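Local structure of putative aminotransferase (Actinomadura melliaura, 4ZWV) at residues Leu68-Glu73 / Ala122-Ile127; Arg74-Ser79 / Arg97-Asp102. The protein probably acts as a pyridoxal 5'-phosphate-dependent sugar aminotransferase, with a putative role in making the aminopentose of the indolocarbazole AT2433. One frame throughout, in Å; residues are numbered along the deposited sequence.

Contact 1: Leu68-Glu73 / Ala122-Ile127; sequences LDAPEE and ATRAII
The guanidinium of R124 reaches out from the start of its strand into the bend made by 68-73 and holds the carbonyls there. NH1 donates to A70 O at 3.2 Å; it approaches from above the carbonyl plane, and the N-H is bent to 140°. NH2 reaches the same oxygen only weakly and adds a second weak bond to P71 O at 3.0 Å, which lies at the guanidinium edge. A70 also packs its methyl over one face of the group, CB standing 3.5 Å from NH2 and offset toward the rim.

Two waters extend the grip to L68 O, both within bonding distance of that oxygen and probably donating to it. One accepts from R124 NH1 at 3.0 Å; the other takes the N-H of A70 and receives a weak bond from NH1. Beside this polar patch L68 makes the apolar contact, its CD1 lying 3.5 Å from A125 CB.

What brings the charge here is the stretched R124 side chain: CG stands anti to the backbone N (chi1 176°), and the chain runs extended as far as NE. NH2 also donates to R74 O, next along the same loop. In the conformer modelled here, E72 OE2 sits 4.4 Å from R124 NH1, well out of the guanidinium plane, so it can offer charge alone; its salt bridge goes to R96.

The contact thus ties the loop between helix 57-66 and strand 76-79 to the beginning of strand 123-129. R124 and A125 of that strand pair by backbone with E76 and L78, and A122 just before it also bonds E76.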
# COMPACT_ATOMS: atom_id res chain seq x y z
N LEU A 68 -11.46 -12.68 6.08
CA LEU A 68 -11.77 -14.03 6.57
C LEU A 68 -12.41 -14.00 7.92
O LEU A 68 -12.05 -13.20 8.77
CB LEU A 68 -10.52 -14.89 6.61
CG LEU A 68 -9.90 -15.11 5.24
CD1 LEU A 68 -8.72 -16.05 5.37
CD2 LEU A 68 -10.94 -15.66 4.26
N ASP A 69 -13.39 -14.88 8.10
CA ASP A 69 -14.06 -15.08 9.38
C ASP A 69 -13.63 -16.41 9.96
O ASP A 69 -14.12 -17.47 9.56
CB ASP A 69 -15.58 -15.02 9.20
CG ASP A 69 -16.34 -15.32 10.47
OD1 ASP A 69 -15.79 -15.07 11.57
OD2 ASP A 69 -17.48 -15.81 10.38
N ALA A 70 -12.70 -16.36 10.90
CA ALA A 70 -12.24 -17.55 11.58
C ALA A 70 -11.66 -17.17 12.94
O ALA A 70 -11.11 -16.07 13.08
CB ALA A 70 -11.20 -18.28 10.73
N PRO A 71 -11.79 -18.06 13.93
CA PRO A 71 -11.26 -17.79 15.28
C PRO A 71 -9.74 -17.67 15.27
O PRO A 71 -9.08 -18.24 14.40
CB PRO A 71 -11.73 -19.01 16.09
CG PRO A 71 -11.85 -20.10 15.08
CD PRO A 71 -12.36 -19.42 13.84
N GLU A 72 -9.19 -16.95 16.24
CA GLU A 72 -7.74 -16.76 16.29
C GLU A 72 -6.97 -18.06 16.45
O GLU A 72 -5.84 -18.17 15.97
CB GLU A 72 -7.38 -15.81 17.44
CG GLU A 72 -7.87 -14.40 17.25
CD GLU A 72 -7.20 -13.70 16.08
OE1 GLU A 72 -6.03 -13.29 16.23
OE2 GLU A 72 -7.83 -13.57 15.01
N GLU A 73 -7.57 -19.06 17.09
CA GLU A 73 -6.89 -20.35 17.25
C GLU A 73 -6.71 -21.09 15.92
O GLU A 73 -5.93 -22.03 15.84
CB GLU A 73 -7.61 -21.23 18.27
CG GLU A 73 -9.06 -21.55 17.94
CD GLU A 73 -10.04 -20.56 18.55
OE1 GLU A 73 -11.23 -20.92 18.67
OE2 GLU A 73 -9.65 -19.41 18.89
N ALA A 122 -6.18 -26.37 12.89
CA ALA A 122 -5.68 -25.00 12.94
C ALA A 122 -5.76 -24.25 11.61
O ALA A 122 -5.45 -23.06 11.56
CB ALA A 122 -4.23 -24.99 13.44
N THR A 123 -6.18 -24.92 10.55
CA THR A 123 -6.17 -24.31 9.23
C THR A 123 -7.20 -23.21 9.07
O THR A 123 -8.41 -23.43 9.20
CB THR A 123 -6.40 -25.34 8.12
OG1 THR A 123 -5.40 -26.35 8.21
CG2 THR A 123 -6.31 -24.68 6.76
N ARG A 124 -6.70 -22.01 8.81
CA ARG A 124 -7.54 -20.86 8.61
C ARG A 124 -7.93 -20.67 7.14
O ARG A 124 -9.09 -20.38 6.80
CB ARG A 124 -6.77 -19.64 9.12
CG ARG A 124 -7.41 -18.33 8.92
CD ARG A 124 -6.58 -17.22 9.58
NE ARG A 124 -7.46 -16.08 9.80
CZ ARG A 124 -8.24 -15.95 10.86
NH1 ARG A 124 -9.03 -14.90 10.97
NH2 ARG A 124 -8.23 -16.88 11.82
N ALA A 125 -6.96 -20.88 6.27
CA ALA A 125 -7.11 -20.59 4.85
C ALA A 125 -6.00 -21.25 4.07
O ALA A 125 -5.01 -21.72 4.65
CB ALA A 125 -7.10 -19.08 4.58
N ILE A 126 -6.18 -21.29 2.76
CA ILE A 126 -5.20 -21.81 1.83
C ILE A 126 -5.00 -20.77 0.75
O ILE A 126 -5.98 -20.29 0.21
CB ILE A 126 -5.67 -23.14 1.21
CG1 ILE A 126 -5.97 -24.17 2.30
CG2 ILE A 126 -4.64 -23.66 0.20
CD1 ILE A 126 -6.97 -25.23 1.84
N ILE A 127 -3.76 -20.37 0.48
CA ILE A 127 -3.50 -19.51 -0.67
C ILE A 127 -2.93 -20.39 -1.77
O ILE A 127 -1.93 -21.08 -1.56
CB ILE A 127 -2.54 -18.35 -0.35
CG1 ILE A 127 -3.12 -17.48 0.78
CG2 ILE A 127 -2.31 -17.50 -1.60
CD1 ILE A 127 -2.29 -16.23 1.11
O HOH W 1 -9.57 -12.41 9.41
O HOH W 2 -11.93 -13.62 11.58

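Contact 2: Arg74-Ser79 / Arg97-Asp102; sequences RDEVLS and RITWVD
D75 and R97 meet side-on at the start of a parallel strand pair. In the R97 conformer given, NH2 bonds D75 OD1 at 2.9 Å on its syn side, while NE meets OD2 at 3.3 Å from above the carboxylate plane; the two flat groups are turned 58° apart. A bend in the arginine at chi3 (63°) turns its guanidinium back across the strands, bringing one face over E76 CB. E76 OE1, also in one of two conformers, adds a long salt bridge to NH1, by charge only, since it lies well out of the guanidinium plane.

That is the solvent-facing end, D75 and R97 both being partly exposed. Further along, V77, L78, S79, I98 and V101 are buried, with T99 at the margin. T99 OG1 donates to E76 OE1 at 2.6 Å on its anti side, and OE2 is taken by T123 and S120; in this conformer both oxygens have partners. L78 lies alongside T99, pointing the same way, CD2 against CG2 at 3.5 Å, and V101 CG2 closes on L78 CB. On the other face, with V77 and I98, the W100 indole has S79 O at its edge, 3.5 Å from CE3, and I98 CG2 over one face.

A continuous parallel ladder joins the backbones: R97 N to D75 O, V77 N to R97 O, T99 N to V77 O at 3.0 Å, S79 N to T99 O and, just beyond the strand, V101 N to S79 O. The short strands' N-to-C directions diverge by 37°.

Together these strands and helix 85-93 form a beta-alpha-beta unit. I91 of that helix packs on V77, S79 and I98, helix 112-118 lies against L78 and V101, and strand 123-129 flanks strand 76-79 on the side away from 97-100.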
# COMPACT_ATOMS: atom_id res chain seq x y z
N ARG A 74 -7.46 -20.70 14.90
CA ARG A 74 -7.17 -21.19 13.56
C ARG A 74 -6.15 -20.24 12.95
O ARG A 74 -6.50 -19.27 12.29
CB ARG A 74 -8.43 -21.32 12.71
CG ARG A 74 -9.19 -22.63 13.03
CD ARG A 74 -10.56 -22.68 12.40
NE ARG A 74 -10.49 -22.45 10.96
CZ ARG A 74 -11.51 -21.99 10.23
NH1 ARG A 74 -12.68 -21.72 10.82
NH2 ARG A 74 -11.36 -21.81 8.93
N ASP A 75 -4.88 -20.49 13.26
CA ASP A 75 -3.82 -19.53 12.98
C ASP A 75 -2.95 -19.91 11.79
O ASP A 75 -2.01 -19.19 11.46
CB ASP A 75 -2.92 -19.36 14.22
CG ASP A 75 -2.17 -20.63 14.59
OD1 ASP A 75 -2.61 -21.74 14.23
OD2 ASP A 75 -1.13 -20.53 15.29
N GLU A 76 -3.31 -21.00 11.13
CA GLU A 76 -2.48 -21.55 10.07
C GLU A 76 -2.99 -21.20 8.68
O GLU A 76 -4.16 -21.40 8.37
CB GLU A 76 -2.43 -23.07 10.25
CG GLU A 76 -1.83 -23.85 9.12
CD GLU A 76 -1.91 -25.34 9.39
OE1 GLU A 76 -0.87 -25.94 9.74
OE2 GLU A 76 -3.02 -25.91 9.27
N VAL A 77 -2.11 -20.68 7.84
CA VAL A 77 -2.44 -20.53 6.42
C VAL A 77 -1.50 -21.44 5.65
O VAL A 77 -0.29 -21.37 5.83
CB VAL A 77 -2.29 -19.09 5.93
CG1 VAL A 77 -2.65 -19.01 4.44
CG2 VAL A 77 -3.19 -18.16 6.74
N LEU A 78 -2.07 -22.29 4.81
CA LEU A 78 -1.29 -23.22 4.00
C LEU A 78 -0.89 -22.54 2.69
O LEU A 78 -1.73 -21.96 2.01
CB LEU A 78 -2.10 -24.49 3.73
CG LEU A 78 -2.36 -25.32 4.99
CD1 LEU A 78 -3.54 -26.29 4.83
CD2 LEU A 78 -1.11 -26.09 5.29
N SER A 79 0.38 -22.62 2.35
CA SER A 79 0.91 -21.93 1.18
C SER A 79 2.17 -22.65 0.74
O SER A 79 2.83 -23.30 1.55
CB SER A 79 1.20 -20.47 1.54
OG SER A 79 1.58 -19.72 0.40
N ARG A 97 0.43 -17.91 10.96
CA ARG A 97 1.55 -18.81 10.81
C ARG A 97 1.49 -19.55 9.47
O ARG A 97 0.44 -20.10 9.12
CB ARG A 97 1.54 -19.79 11.98
CG ARG A 97 2.35 -21.04 11.82
CD ARG A 97 2.36 -21.81 13.14
NE ARG A 97 1.03 -22.27 13.55
CZ ARG A 97 0.55 -23.49 13.28
NH1 ARG A 97 1.29 -24.35 12.60
NH2 ARG A 97 -0.66 -23.84 13.69
N ILE A 98 2.59 -19.56 8.72
CA ILE A 98 2.64 -20.27 7.44
C ILE A 98 2.94 -21.74 7.68
O ILE A 98 3.88 -22.07 8.41
CB ILE A 98 3.70 -19.69 6.50
CG1 ILE A 98 3.45 -18.21 6.21
CG2 ILE A 98 3.74 -20.47 5.19
CD1 ILE A 98 4.63 -17.52 5.54
N THR A 99 2.15 -22.63 7.08
CA THR A 99 2.51 -24.04 7.02
C THR A 99 2.80 -24.34 5.56
O THR A 99 1.91 -24.24 4.70
CB THR A 99 1.41 -24.95 7.56
OG1 THR A 99 1.24 -24.72 8.96
CG2 THR A 99 1.77 -26.41 7.33
N TRP A 100 4.05 -24.68 5.27
CA TRP A 100 4.46 -24.88 3.88
C TRP A 100 3.86 -26.15 3.29
O TRP A 100 3.84 -27.20 3.93
CB TRP A 100 5.98 -24.97 3.75
CG TRP A 100 6.74 -23.75 4.16
CD1 TRP A 100 7.71 -23.68 5.11
CD2 TRP A 100 6.61 -22.43 3.61
NE1 TRP A 100 8.19 -22.40 5.21
CE2 TRP A 100 7.54 -21.61 4.29
CE3 TRP A 100 5.80 -21.85 2.62
CZ2 TRP A 100 7.69 -20.25 4.01
CZ3 TRP A 100 5.95 -20.50 2.34
CH2 TRP A 100 6.88 -19.71 3.04
N VAL A 101 3.40 -26.02 2.05
CA VAL A 101 2.93 -27.15 1.25
C VAL A 101 3.93 -27.37 0.12
O VAL A 101 4.47 -26.42 -0.46
CB VAL A 101 1.52 -26.89 0.68
CG1 VAL A 101 0.99 -28.12 -0.07
CG2 VAL A 101 0.57 -26.51 1.81
N ASP A 102 4.18 -28.64 -0.18
CA ASP A 102 5.15 -29.03 -1.19
C ASP A 102 4.66 -28.67 -2.58
O ASP A 102 3.51 -28.26 -2.78
CB ASP A 102 5.42 -30.53 -1.09
CG ASP A 102 6.83 -30.92 -1.54
OD1 ASP A 102 7.53 -30.09 -2.17
OD2 ASP A 102 7.22 -32.06 -1.23

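In the fold
The two contacts have centres about 10 Å apart and share one side of the mixed seven-stranded sheet, where the order runs 123-129, 76-79, 97-100, with 97-100 outermost in this chain. Along the sequence, 68-73 runs straight into 74-79, then come 97-102 and 122-127, so contact 2 falls between the halves of contact 1. They meet directly at E76: T123 OG1 lies 2.6 Å from E76 OE2, a probable hydrogen bond. Strand 76-79 lies between 123-129 and 97-100, and the loop leading into it is held against the start of 123-129. Both contacts lie away from the pyridoxal phosphate-binding residues and form the part of the sheet near its 97-100 edge.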